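Local coordinates for uncharacterized protein (Parabacteroides merdae ATCC 43184, PDB 4OPW) that is of unknown function but is a putative adhesin, probably a cell-surface beta-solenoid that takes part in attachment, at residues K86-V91 with A97-N102; D108-N113 with V120-K125; L133-S136 with N140-V143; V191-T196 with A201-T206; L209-T212 with N218-Y221. All coordinates share one frame; numbering follows the deposited sequence.

Contact 1: residues K86-V91 with A97-N102; sequences KWLKEV and ANFIAN
Val91 and Phe99 lie across from each other in the interior of a beta-solenoid, with Val91 CA 8.8 Å from Phe99 CA. The backbones are further apart at Leu88 CA and Ala101 CA, at 10.5 Å. No hydrogen bond joins the segments, and side chains alone bridge them. Residues 90-91 begin strand 90-94 on one face of the coil. Residues 98-101 form a strand on another face. Stacked coils around an apolar core are characteristic of the pectate-lyase-like clan, to which the GIN head domain of putative adhesins is assigned.

The Phe99 side chain carries the contact. Its CG stands anti to the backbone N (chi1 -180°), and the ring extends inward. Val91 arrives from the opposite direction and lays CG1 over one ring face. This is a CH-pi contact: CG1 is 4.0 Å from the centroid of the Phe99 ring and 11° off the normal.

The same side chain also touches Ile24 and Phe26 of strand 23-27, Tyr34 of strand 31-36 and Val120 of strand 119-122. All three touching residues of the contact are buried. Backbone hydrogen bonds from Val91 to Lys111 and Asn113 tie its strand to the next coil.

Leu88 touches the ring more loosely. Its CD2 comes obliquely to within 4.4 Å of Phe99 CZ, while Val91 CG2 approaches that same CZ to 3.9 Å.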
# COMPACT_ATOMS: atom_id res chain seq x y z
N LYS A 86 -15.98 8.28 -5.02
CA LYS A 86 -15.91 9.54 -4.30
C LYS A 86 -15.02 9.42 -3.05
O LYS A 86 -14.34 10.39 -2.67
CB LYS A 86 -17.33 10.00 -3.94
CG LYS A 86 -17.39 11.37 -3.30
CD LYS A 86 -18.81 11.93 -3.22
CE LYS A 86 -18.81 13.19 -2.38
NZ LYS A 86 -20.15 13.85 -2.36
N TRP A 87 -15.07 8.28 -2.39
CA TRP A 87 -14.36 8.01 -1.15
C TRP A 87 -13.54 6.73 -1.22
O TRP A 87 -13.94 5.76 -1.89
CB TRP A 87 -15.36 7.90 0.01
CG TRP A 87 -16.24 9.10 0.17
CD1 TRP A 87 -17.55 9.22 -0.19
CD2 TRP A 87 -15.85 10.38 0.67
NE1 TRP A 87 -18.01 10.48 0.10
CE2 TRP A 87 -16.98 11.22 0.62
CE3 TRP A 87 -14.63 10.91 1.15
CZ2 TRP A 87 -16.96 12.55 1.07
CZ3 TRP A 87 -14.61 12.22 1.62
CH2 TRP A 87 -15.76 13.03 1.55
N LEU A 88 -12.42 6.70 -0.49
CA LEU A 88 -11.59 5.50 -0.38
C LEU A 88 -10.97 5.44 1.01
O LEU A 88 -10.17 6.29 1.37
CB LEU A 88 -10.50 5.43 -1.46
CG LEU A 88 -9.68 4.13 -1.47
CD1 LEU A 88 -10.53 2.92 -1.90
CD2 LEU A 88 -8.43 4.27 -2.31
N LYS A 89 -11.37 4.44 1.80
CA LYS A 89 -10.84 4.32 3.16
C LYS A 89 -9.89 3.13 3.31
O LYS A 89 -9.17 3.04 4.32
CB LYS A 89 -11.99 4.24 4.21
CG LYS A 89 -12.76 2.90 4.15
CD LYS A 89 -13.85 2.81 5.22
CE LYS A 89 -14.50 1.45 5.20
NZ LYS A 89 -15.52 1.33 6.26
N GLU A 90 -9.90 2.20 2.35
CA GLU A 90 -9.09 0.98 2.50
C GLU A 90 -8.77 0.31 1.20
O GLU A 90 -9.60 0.26 0.29
CB GLU A 90 -9.90 -0.01 3.37
CG GLU A 90 -9.26 -1.34 3.71
CD GLU A 90 -10.28 -2.20 4.44
OE1 GLU A 90 -10.60 -1.84 5.60
OE2 GLU A 90 -10.87 -3.10 3.81
N VAL A 91 -7.55 -0.24 1.13
CA VAL A 91 -7.10 -1.04 -0.01
C VAL A 91 -6.40 -2.28 0.54
O VAL A 91 -5.50 -2.15 1.39
CB VAL A 91 -6.17 -0.28 -1.01
CG1 VAL A 91 -5.75 -1.19 -2.19
CG2 VAL A 91 -6.81 1.01 -1.52
N ALA A 97 -0.03 -7.84 -7.60
CA ALA A 97 -0.83 -6.80 -8.24
C ALA A 97 -0.07 -5.46 -8.26
O ALA A 97 0.90 -5.29 -7.51
CB ALA A 97 -2.13 -6.62 -7.43
N ASN A 98 -0.51 -4.57 -9.14
CA ASN A 98 -0.03 -3.21 -9.20
C ASN A 98 -1.22 -2.32 -8.84
O ASN A 98 -2.23 -2.34 -9.56
CB ASN A 98 0.53 -2.87 -10.60
CG ASN A 98 1.85 -3.50 -10.98
OD1 ASN A 98 2.68 -3.90 -10.15
ND2 ASN A 98 2.11 -3.57 -12.28
N PHE A 99 -1.17 -1.63 -7.69
CA PHE A 99 -2.22 -0.67 -7.34
C PHE A 99 -1.65 0.72 -7.51
O PHE A 99 -0.62 1.04 -6.91
CB PHE A 99 -2.80 -0.85 -5.92
CG PHE A 99 -3.88 0.17 -5.62
CD1 PHE A 99 -5.20 -0.07 -5.99
CD2 PHE A 99 -3.57 1.37 -4.99
CE1 PHE A 99 -6.20 0.88 -5.73
CE2 PHE A 99 -4.57 2.31 -4.71
CZ PHE A 99 -5.87 2.07 -5.11
N ILE A 100 -2.27 1.54 -8.36
CA ILE A 100 -1.81 2.91 -8.57
C ILE A 100 -2.96 3.89 -8.32
O ILE A 100 -4.01 3.78 -8.95
CB ILE A 100 -1.22 3.13 -10.00
CG1 ILE A 100 0.02 2.23 -10.28
CG2 ILE A 100 -0.88 4.61 -10.22
CD1 ILE A 100 0.53 2.27 -11.75
N ALA A 101 -2.74 4.88 -7.43
CA ALA A 101 -3.70 5.97 -7.22
C ALA A 101 -3.19 7.16 -8.04
O ALA A 101 -2.09 7.68 -7.77
CB ALA A 101 -3.82 6.31 -5.73
N ASN A 102 -3.94 7.55 -9.09
CA ASN A 102 -3.57 8.63 -10.02
C ASN A 102 -4.25 9.96 -9.72
O ASN A 102 -4.41 10.81 -10.59
CB ASN A 102 -3.88 8.20 -11.45
CG ASN A 102 -2.86 7.24 -11.97
OD1 ASN A 102 -1.65 7.45 -11.83
ND2 ASN A 102 -3.32 6.15 -12.56

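Contact 2: residues D108-N113 with V120-K125; sequences DELKIN and VQLKQK
Ile112 reaches across the core of the coil to Val120 and Leu122, and its side chain takes part in two of the three side-chain pairs. At CB it divides into two branches that serve different partners. CG2 stands anti to the backbone N and goes to Val120, with Ile112 CG2 4.1 Å from Val120 CG1. The two side chains meet tip to tip. The other branch leaves through CG1, which stands beside the backbone N (chi1 -55°). CG1 itself acts as a spacer and carries the chain on, fully extended, to CD1. That terminal methyl meets both methyls of Leu122. Ile112 CD1 lies 3.6 Å from Leu122 CD1 and 4.0 Å from Leu122 CD2. This too is a tip-to-tip approach, and it is the closest in the contact.

Leu110 adds a looser touch, with its CD2 4.4 Å from Leu122 CD1. All four residues are buried and apolar, and no hydrogen bond crosses between the segments.

The two strands run nearly antiparallel, at 154°, with their axes 10.1 Å apart. They are opposing walls of one beta-solenoid coil, too far apart to pair. Each pairs instead with neighbouring coils. Strand 109-114 lies between strands 90-94 and 130-136, where Ile112 also touches Leu133. Strand 119-122 lies between strands 98-101 and 139-147, where Leu122 touches Ala101 and Val143.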
# COMPACT_ATOMS: atom_id res chain seq x y z
N ASP A 108 -10.95 10.78 6.40
CA ASP A 108 -10.60 10.66 7.82
C ASP A 108 -9.47 9.63 8.00
O ASP A 108 -8.55 9.86 8.79
CB ASP A 108 -11.83 10.22 8.65
CG ASP A 108 -12.95 11.24 8.75
OD1 ASP A 108 -12.70 12.44 8.51
OD2 ASP A 108 -14.08 10.83 9.08
N GLU A 109 -9.55 8.50 7.26
CA GLU A 109 -8.58 7.42 7.39
C GLU A 109 -8.34 6.71 6.08
O GLU A 109 -9.28 6.50 5.30
CB GLU A 109 -9.07 6.39 8.44
CG GLU A 109 -9.06 6.88 9.88
CD GLU A 109 -9.47 5.91 10.97
OE1 GLU A 109 -9.17 4.70 10.83
OE2 GLU A 109 -10.04 6.37 11.98
N LEU A 110 -7.10 6.28 5.86
CA LEU A 110 -6.74 5.46 4.72
C LEU A 110 -5.86 4.33 5.24
O LEU A 110 -4.79 4.57 5.80
CB LEU A 110 -6.08 6.24 3.58
CG LEU A 110 -5.67 5.40 2.35
CD1 LEU A 110 -6.88 4.59 1.75
CD2 LEU A 110 -4.98 6.25 1.32
N LYS A 111 -6.35 3.10 5.09
CA LYS A 111 -5.62 1.90 5.50
C LYS A 111 -5.26 1.08 4.28
O LYS A 111 -6.13 0.78 3.46
CB LYS A 111 -6.47 1.08 6.49
CG LYS A 111 -5.88 -0.27 6.90
CD LYS A 111 -6.65 -0.90 8.07
CE LYS A 111 -8.07 -1.36 7.71
NZ LYS A 111 -8.97 -1.51 8.90
N ILE A 112 -3.98 0.75 4.13
CA ILE A 112 -3.52 -0.06 3.01
C ILE A 112 -2.75 -1.26 3.51
O ILE A 112 -1.82 -1.12 4.32
CB ILE A 112 -2.66 0.78 2.02
CG1 ILE A 112 -3.47 2.02 1.55
CG2 ILE A 112 -2.20 -0.09 0.81
CD1 ILE A 112 -2.80 2.89 0.59
N ASN A 113 -3.15 -2.46 3.06
CA ASN A 113 -2.48 -3.72 3.37
C ASN A 113 -1.97 -4.31 2.06
O ASN A 113 -2.78 -4.68 1.21
CB ASN A 113 -3.42 -4.70 4.09
CG ASN A 113 -3.94 -4.21 5.43
OD1 ASN A 113 -3.38 -3.32 6.08
ND2 ASN A 113 -5.03 -4.82 5.90
N VAL A 120 2.28 -0.97 -4.51
CA VAL A 120 1.28 0.08 -4.27
C VAL A 120 1.97 1.42 -4.49
O VAL A 120 3.00 1.68 -3.88
CB VAL A 120 0.65 -0.00 -2.85
CG1 VAL A 120 -0.24 1.23 -2.56
CG2 VAL A 120 -0.13 -1.31 -2.66
N GLN A 121 1.44 2.23 -5.41
CA GLN A 121 1.99 3.56 -5.70
C GLN A 121 0.92 4.62 -5.52
O GLN A 121 -0.06 4.63 -6.27
CB GLN A 121 2.60 3.65 -7.11
CG GLN A 121 3.73 2.64 -7.40
CD GLN A 121 4.01 2.60 -8.88
OE1 GLN A 121 3.45 1.79 -9.62
NE2 GLN A 121 4.84 3.49 -9.34
N LEU A 122 1.09 5.49 -4.51
CA LEU A 122 0.17 6.62 -4.28
C LEU A 122 0.89 7.81 -4.86
O LEU A 122 1.82 8.32 -4.24
CB LEU A 122 -0.22 6.77 -2.80
CG LEU A 122 -0.69 5.47 -2.08
CD1 LEU A 122 -1.03 5.75 -0.63
CD2 LEU A 122 -1.86 4.76 -2.82
N LYS A 123 0.59 8.14 -6.12
CA LYS A 123 1.38 9.11 -6.89
C LYS A 123 1.11 10.59 -6.59
O LYS A 123 1.94 11.43 -6.98
CB LYS A 123 1.22 8.84 -8.40
CG LYS A 123 1.81 7.49 -8.82
CD LYS A 123 1.97 7.39 -10.32
CE LYS A 123 2.69 6.13 -10.74
NZ LYS A 123 2.76 6.00 -12.22
N GLN A 124 -0.03 10.92 -5.96
CA GLN A 124 -0.36 12.32 -5.66
C GLN A 124 -0.66 12.49 -4.17
O GLN A 124 -0.80 11.50 -3.45
CB GLN A 124 -1.49 12.83 -6.55
CG GLN A 124 -1.02 13.09 -7.99
CD GLN A 124 -2.14 13.43 -8.94
OE1 GLN A 124 -2.41 12.72 -9.91
NE2 GLN A 124 -2.80 14.54 -8.72
N LYS A 125 -0.69 13.74 -3.69
CA LYS A 125 -0.80 14.03 -2.26
C LYS A 125 -1.94 13.27 -1.56
O LYS A 125 -3.09 13.30 -1.99
CB LYS A 125 -0.90 15.54 -1.99
CG LYS A 125 -0.79 15.91 -0.51
CD LYS A 125 -0.86 17.41 -0.30
CE LYS A 125 -0.50 17.81 1.11
NZ LYS A 125 -0.44 19.28 1.27

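Contact 3: residues L133-S136 with N140-V143; sequences LNVS and NMVV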
# COMPACT_ATOMS: atom_id res chain seq x y z
N LEU A 133 -0.33 2.03 7.00
CA LEU A 133 0.31 1.27 5.95
C LEU A 133 0.94 0.00 6.48
O LEU A 133 1.68 0.03 7.47
CB LEU A 133 1.37 2.14 5.27
CG LEU A 133 0.92 3.55 4.84
CD1 LEU A 133 2.08 4.33 4.25
CD2 LEU A 133 -0.24 3.50 3.84
N ASN A 134 0.62 -1.11 5.83
CA ASN A 134 1.10 -2.43 6.23
C ASN A 134 1.61 -3.19 5.03
O ASN A 134 0.92 -3.28 4.01
CB ASN A 134 -0.03 -3.22 6.90
CG ASN A 134 -0.65 -2.48 8.06
OD1 ASN A 134 -0.16 -2.58 9.18
ND2 ASN A 134 -1.67 -1.65 7.80
N VAL A 135 2.84 -3.70 5.15
CA VAL A 135 3.45 -4.47 4.07
C VAL A 135 3.88 -5.84 4.61
O VAL A 135 4.38 -5.94 5.74
CB VAL A 135 4.63 -3.68 3.43
CG1 VAL A 135 5.66 -4.62 2.78
CG2 VAL A 135 4.12 -2.65 2.42
N SER A 136 3.73 -6.88 3.77
CA SER A 136 4.27 -8.21 4.09
C SER A 136 4.54 -8.96 2.79
O SER A 136 4.20 -8.44 1.72
CB SER A 136 3.31 -8.99 5.00
OG SER A 136 2.17 -9.45 4.29
N ASN A 140 5.84 -3.96 -1.92
CA ASN A 140 6.51 -2.67 -1.89
C ASN A 140 5.49 -1.56 -1.99
O ASN A 140 4.52 -1.66 -2.75
CB ASN A 140 7.51 -2.57 -3.04
CG ASN A 140 8.65 -3.55 -2.92
OD1 ASN A 140 9.53 -3.42 -2.07
ND2 ASN A 140 8.62 -4.61 -3.71
N MSE A 141 5.73 -0.48 -1.27
CA MSE A 141 4.84 0.66 -1.34
C MSE A 141 5.61 1.95 -1.54
O MSE A 141 6.68 2.13 -0.94
CB MSE A 141 3.98 0.74 -0.08
CG MSE A 141 2.78 1.62 -0.27
SE MSE A 141 1.85 1.54 1.43
CE MSE A 141 1.39 -0.06 1.59
N VAL A 142 5.12 2.82 -2.42
CA VAL A 142 5.73 4.12 -2.69
C VAL A 142 4.66 5.19 -2.52
O VAL A 142 3.66 5.18 -3.26
CB VAL A 142 6.44 4.22 -4.07
CG1 VAL A 142 7.11 5.59 -4.23
CG2 VAL A 142 7.45 3.08 -4.27
N VAL A 143 4.88 6.13 -1.59
CA VAL A 143 3.96 7.24 -1.33
C VAL A 143 4.73 8.52 -1.64
O VAL A 143 5.70 8.85 -0.95
CB VAL A 143 3.38 7.22 0.11
CG1 VAL A 143 2.42 8.39 0.33
CG2 VAL A 143 2.66 5.88 0.41
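Leu133 lies against the selenium of Met141, a selenomethionine in this structure. Its CD2 is 3.7 Å from Met141 SE, and its CB approaches the same atom to 3.9 Å. CG and CD1 of Leu133 also lie close to the selenium, so four carbons of one side chain border it. The two side chains cross at a slant. Met141 runs straight out from its strand as far as SE, then bends at chi3 (-64°). The bend carries the terminal methyl to Val135, where Met141 CE is 3.9 Å from Val135 CG2. The same methyl lies 4.1 Å from Asn134 O, a van der Waals touch on the backbone. Further along, Leu133 CD1 meets Val143 CG2 tip to tip at 4.2 Å.

These side chains fill the inside of one coil of the beta-solenoid. The strands 133-136 and 140-143 are facing walls. Their axes approach to 7.8 Å and their N-to-C directions differ by 150°, so they run roughly antiparallel. No hydrogen bond passes between them.

The next shell comes from the coils before and after. Met141 also rests on Ile112, Ala114 and Val120 of the preceding coil. Leu133 and Val143 both touch Leu163 of the following one, and Val135 touches Ile161. Backbone hydrogen bonds hold strand 130-136 in place on both flanks: Asn134 pairs with Ile112 and Ala114, and Leu133 with Glu152 and Ser154. Outside the core, Asn134 ND2 is bound by Asp132 OD1. Asn140 OD1 is hydrogen-bonded to Thr160 OG1, and Ser136 OG to Asn115 ND2.

Contact 4: residues V191-T196 with A201-T206; sequences VNCKIT and AQIHPT. With EDO (1,2-ethanediol), chain D.
Val191 opens the contact against Ile203 and Pro205, inside a late coil of the beta-solenoid. Strands 191-196 and 201-205 form facing walls, with axes 8.3 Å apart at closest and N-to-C directions 157° apart, nearly antiparallel. Val191 divides its two methyls between two partners. CG2 packs on the proline ring, with Val191 CG2 3.6 Å from Pro205 CB. CG1 reaches Ile203 CD1 at 4.0 Å.

Cys193 comes next on the inner side. Its SG stands anti to the backbone N (chi1 -170°), which carries it across to Ala201 CB, 3.7 Å away. Its CB rests on the end of the isoleucine, 3.9 Å from Ile203 CD1. Ile203 CD1 therefore lies against both Val191 and Cys193. Ile195 ends the inner row, with CD1 4.1 Å from Ala201 CB. The residues between these, Asn192 and Lys194, start away from the core.

Other coils complete the packing. Tyr173 of the preceding coil touches Val191, Cys193 and Ile203, and Ile219 of the following coil touches Cys193, Ile195 and Ile203.

Where the chain turns a corner at Thr206, its side chain meets a 1,2-ethanediol, probably from the crystallisation liquor. Thr206 OG1 is hydrogen-bonded to O2 of the diol at 2.7 Å.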
# COMPACT_ATOMS: atom_id res chain seq x y z
N VAL A 191 8.10 10.32 17.21
CA VAL A 191 8.29 9.05 16.51
C VAL A 191 8.57 7.91 17.47
O VAL A 191 9.33 8.06 18.44
CB VAL A 191 9.45 9.13 15.45
CG1 VAL A 191 9.68 7.79 14.72
CG2 VAL A 191 9.20 10.24 14.43
N ASN A 192 7.94 6.76 17.18
CA ASN A 192 8.17 5.48 17.84
C ASN A 192 8.68 4.53 16.76
O ASN A 192 7.99 4.34 15.76
CB ASN A 192 6.90 4.95 18.52
CG ASN A 192 6.96 5.02 20.02
OD1 ASN A 192 6.90 6.09 20.63
ND2 ASN A 192 7.10 3.86 20.65
N CYS A 193 9.90 3.98 16.91
CA CYS A 193 10.47 3.07 15.89
C CYS A 193 10.95 1.80 16.54
O CYS A 193 11.74 1.84 17.49
CB CYS A 193 11.59 3.75 15.10
SG CYS A 193 12.14 2.82 13.64
N LYS A 194 10.49 0.66 16.02
CA LYS A 194 10.83 -0.64 16.59
C LYS A 194 11.21 -1.64 15.50
O LYS A 194 10.50 -1.78 14.50
CB LYS A 194 9.65 -1.17 17.42
CG LYS A 194 9.93 -2.43 18.23
CD LYS A 194 8.67 -2.89 18.96
CE LYS A 194 8.79 -4.28 19.52
NZ LYS A 194 7.47 -4.81 19.97
N ILE A 195 12.37 -2.31 15.68
CA ILE A 195 12.86 -3.35 14.76
C ILE A 195 13.10 -4.62 15.57
O ILE A 195 13.86 -4.59 16.54
CB ILE A 195 14.12 -2.97 13.91
CG1 ILE A 195 13.86 -1.69 13.05
CG2 ILE A 195 14.51 -4.17 12.99
CD1 ILE A 195 15.06 -1.19 12.24
N THR A 196 12.48 -5.75 15.16
CA THR A 196 12.67 -7.06 15.81
C THR A 196 13.16 -7.99 14.69
O THR A 196 12.39 -8.33 13.79
CB THR A 196 11.34 -7.56 16.47
OG1 THR A 196 10.78 -6.52 17.28
CG2 THR A 196 11.54 -8.84 17.31
N ALA A 201 15.47 1.14 9.02
CA ALA A 201 14.50 2.23 9.05
C ALA A 201 15.23 3.55 8.94
O ALA A 201 16.16 3.80 9.69
CB ALA A 201 13.65 2.19 10.33
N GLN A 202 14.82 4.38 7.97
CA GLN A 202 15.35 5.74 7.73
C GLN A 202 14.24 6.68 8.10
O GLN A 202 13.17 6.63 7.49
CB GLN A 202 15.77 5.92 6.28
CG GLN A 202 16.96 5.04 5.88
CD GLN A 202 17.28 5.16 4.42
OE1 GLN A 202 16.46 5.63 3.62
NE2 GLN A 202 18.46 4.74 4.03
N ILE A 203 14.42 7.48 9.15
CA ILE A 203 13.32 8.28 9.68
C ILE A 203 13.74 9.72 9.98
O ILE A 203 14.95 10.01 10.01
CB ILE A 203 12.73 7.58 10.95
CG1 ILE A 203 13.82 7.42 12.05
CG2 ILE A 203 12.08 6.24 10.58
CD1 ILE A 203 13.33 6.80 13.36
N HIS A 204 12.75 10.63 10.14
CA HIS A 204 13.06 12.04 10.38
C HIS A 204 12.22 12.60 11.56
O HIS A 204 11.29 13.38 11.36
CB HIS A 204 12.86 12.85 9.07
CG HIS A 204 13.13 14.33 9.17
ND1 HIS A 204 14.00 14.85 10.11
CD2 HIS A 204 12.66 15.34 8.40
CE1 HIS A 204 13.99 16.16 9.92
NE2 HIS A 204 13.20 16.50 8.90
N PRO A 205 12.55 12.17 12.81
CA PRO A 205 11.89 12.76 13.99
C PRO A 205 12.36 14.20 14.19
O PRO A 205 13.53 14.47 13.97
CB PRO A 205 12.33 11.85 15.16
CG PRO A 205 13.27 10.85 14.57
CD PRO A 205 13.67 11.30 13.21
N THR A 206 11.46 15.14 14.53
CA THR A 206 11.86 16.54 14.69
C THR A 206 11.77 17.02 16.15
O THR A 206 12.11 18.17 16.44
CB THR A 206 11.09 17.47 13.74
OG1 THR A 206 9.70 17.43 14.10
CG2 THR A 206 11.31 17.12 12.27
C1 EDO D . 9.55 20.34 11.15
O1 EDO D . 10.06 19.83 9.93
C2 EDO D . 8.16 19.75 11.43
O2 EDO D . 8.26 18.54 12.16

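Contact 5: residues L209-T212 with N218-Y221; sequences LKAT and NIRY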
# COMPACT_ATOMS: atom_id res chain seq x y z
N LEU A 209 12.25 10.86 19.65
CA LEU A 209 12.31 9.53 19.07
C LEU A 209 12.47 8.49 20.17
O LEU A 209 13.39 8.58 20.97
CB LEU A 209 13.48 9.41 18.07
CG LEU A 209 13.86 7.98 17.63
CD1 LEU A 209 12.73 7.32 16.81
CD2 LEU A 209 15.21 7.94 16.89
N LYS A 210 11.56 7.50 20.17
CA LYS A 210 11.64 6.35 21.06
C LYS A 210 12.03 5.17 20.16
O LYS A 210 11.26 4.81 19.26
CB LYS A 210 10.33 6.13 21.82
CG LYS A 210 10.05 7.22 22.84
CD LYS A 210 8.78 6.92 23.56
CE LYS A 210 8.35 8.03 24.47
NZ LYS A 210 7.27 7.52 25.33
N ALA A 211 13.24 4.63 20.35
CA ALA A 211 13.75 3.55 19.50
C ALA A 211 13.98 2.26 20.27
O ALA A 211 14.58 2.26 21.35
CB ALA A 211 15.04 3.99 18.83
N THR A 212 13.50 1.14 19.69
CA THR A 212 13.67 -0.19 20.28
C THR A 212 14.17 -1.15 19.21
O THR A 212 13.53 -1.29 18.17
CB THR A 212 12.38 -0.71 20.93
OG1 THR A 212 11.77 0.32 21.72
CG2 THR A 212 12.62 -1.96 21.79
N ASN A 218 18.81 -1.87 11.90
CA ASN A 218 19.38 -0.54 12.15
C ASN A 218 18.36 0.57 11.95
O ASN A 218 17.57 0.53 11.01
CB ASN A 218 20.57 -0.28 11.23
CG ASN A 218 21.73 -1.17 11.54
OD1 ASN A 218 22.30 -1.10 12.63
ND2 ASN A 218 22.04 -2.07 10.63
N ILE A 219 18.43 1.56 12.84
CA ILE A 219 17.60 2.75 12.77
C ILE A 219 18.54 3.92 12.45
O ILE A 219 19.52 4.14 13.17
CB ILE A 219 16.79 3.00 14.05
CG1 ILE A 219 15.77 1.86 14.28
CG2 ILE A 219 16.11 4.40 14.02
CD1 ILE A 219 15.08 1.89 15.68
N ARG A 220 18.26 4.63 11.36
CA ARG A 220 19.06 5.80 10.99
C ARG A 220 18.12 6.99 10.96
O ARG A 220 17.05 6.90 10.36
CB ARG A 220 19.80 5.58 9.65
CG ARG A 220 20.89 4.49 9.70
CD ARG A 220 22.04 4.84 10.65
NE ARG A 220 23.02 3.76 10.74
CZ ARG A 220 23.02 2.80 11.66
NH1 ARG A 220 22.06 2.73 12.57
NH2 ARG A 220 23.98 1.88 11.67
N TYR A 221 18.45 8.06 11.69
CA TYR A 221 17.54 9.19 11.75
C TYR A 221 18.19 10.51 11.41
O TYR A 221 19.39 10.70 11.60
CB TYR A 221 16.90 9.28 13.17
CG TYR A 221 17.88 9.64 14.27
CD1 TYR A 221 18.56 8.65 14.98
CD2 TYR A 221 18.11 10.97 14.62
CE1 TYR A 221 19.44 8.98 16.01
CE2 TYR A 221 19.00 11.30 15.63
CZ TYR A 221 19.66 10.30 16.33
OH TYR A 221 20.53 10.64 17.33
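Ile219, which packs on Ala211 across the core, has its backbone O bound by the next side chain in its own strand. Arg220 NH1 donates to Ile219 O at 3.0 Å, with an N-H...O angle of 153°. The oxygen lies in the guanidinium plane, but the donor stands well above the carbonyl plane. Arg220 NH1 is also hydrogen-bonded to Thr236 O of the next coil of the beta-solenoid. These bonds lie on the outer side of the strand, away from strand 209-212.

The inner side is apolar. Strands 209-212 and 218-221 face each other with axes 8.9 Å apart and directions 162° apart, and no hydrogen bond crosses. Ile219 extends CD1 to the CB methyl of Ala211, with Ile219 CD1 3.8 Å from Ala211 CB. With CG between the backbone N and the carbonyl carbon (chi1 67°), the Tyr221 ring is turned along the stack toward the following coil, and its CG/CD1 end stays beside Leu209.

Around these side chains, Ile203 of the preceding coil touches Leu209, Ile219 and Tyr221. On the following side, Val227 touches Leu209 and Tyr221, and Val237 touches Ala211 and Tyr221. Leu209 meets the tyrosine ring obliquely, with Leu209 CD2 3.9 Å from Tyr221 CD1.

From the N terminus, the five contacts follow in series; none nests in or crosses another. Contacts 1, 2 and 3 belong to successive coils. They close the connections 92-96, 114-119 and 137-139, each joining two facing walls. Contact 1 touches contact 2, and contact 2 touches contact 3, through probable backbone hydrogen bonds along both walls. The chain then winds on before contact 4 closes 197-200; its nearest atoms are about 11 Å from contact 3. Contact 5 closes 213-217 one coil later, with centres about 4 Å from contact 4. Strands 191-197 and 208-214 pair on one wall, 200-205 and 218-221 on the other, near the C-terminal end.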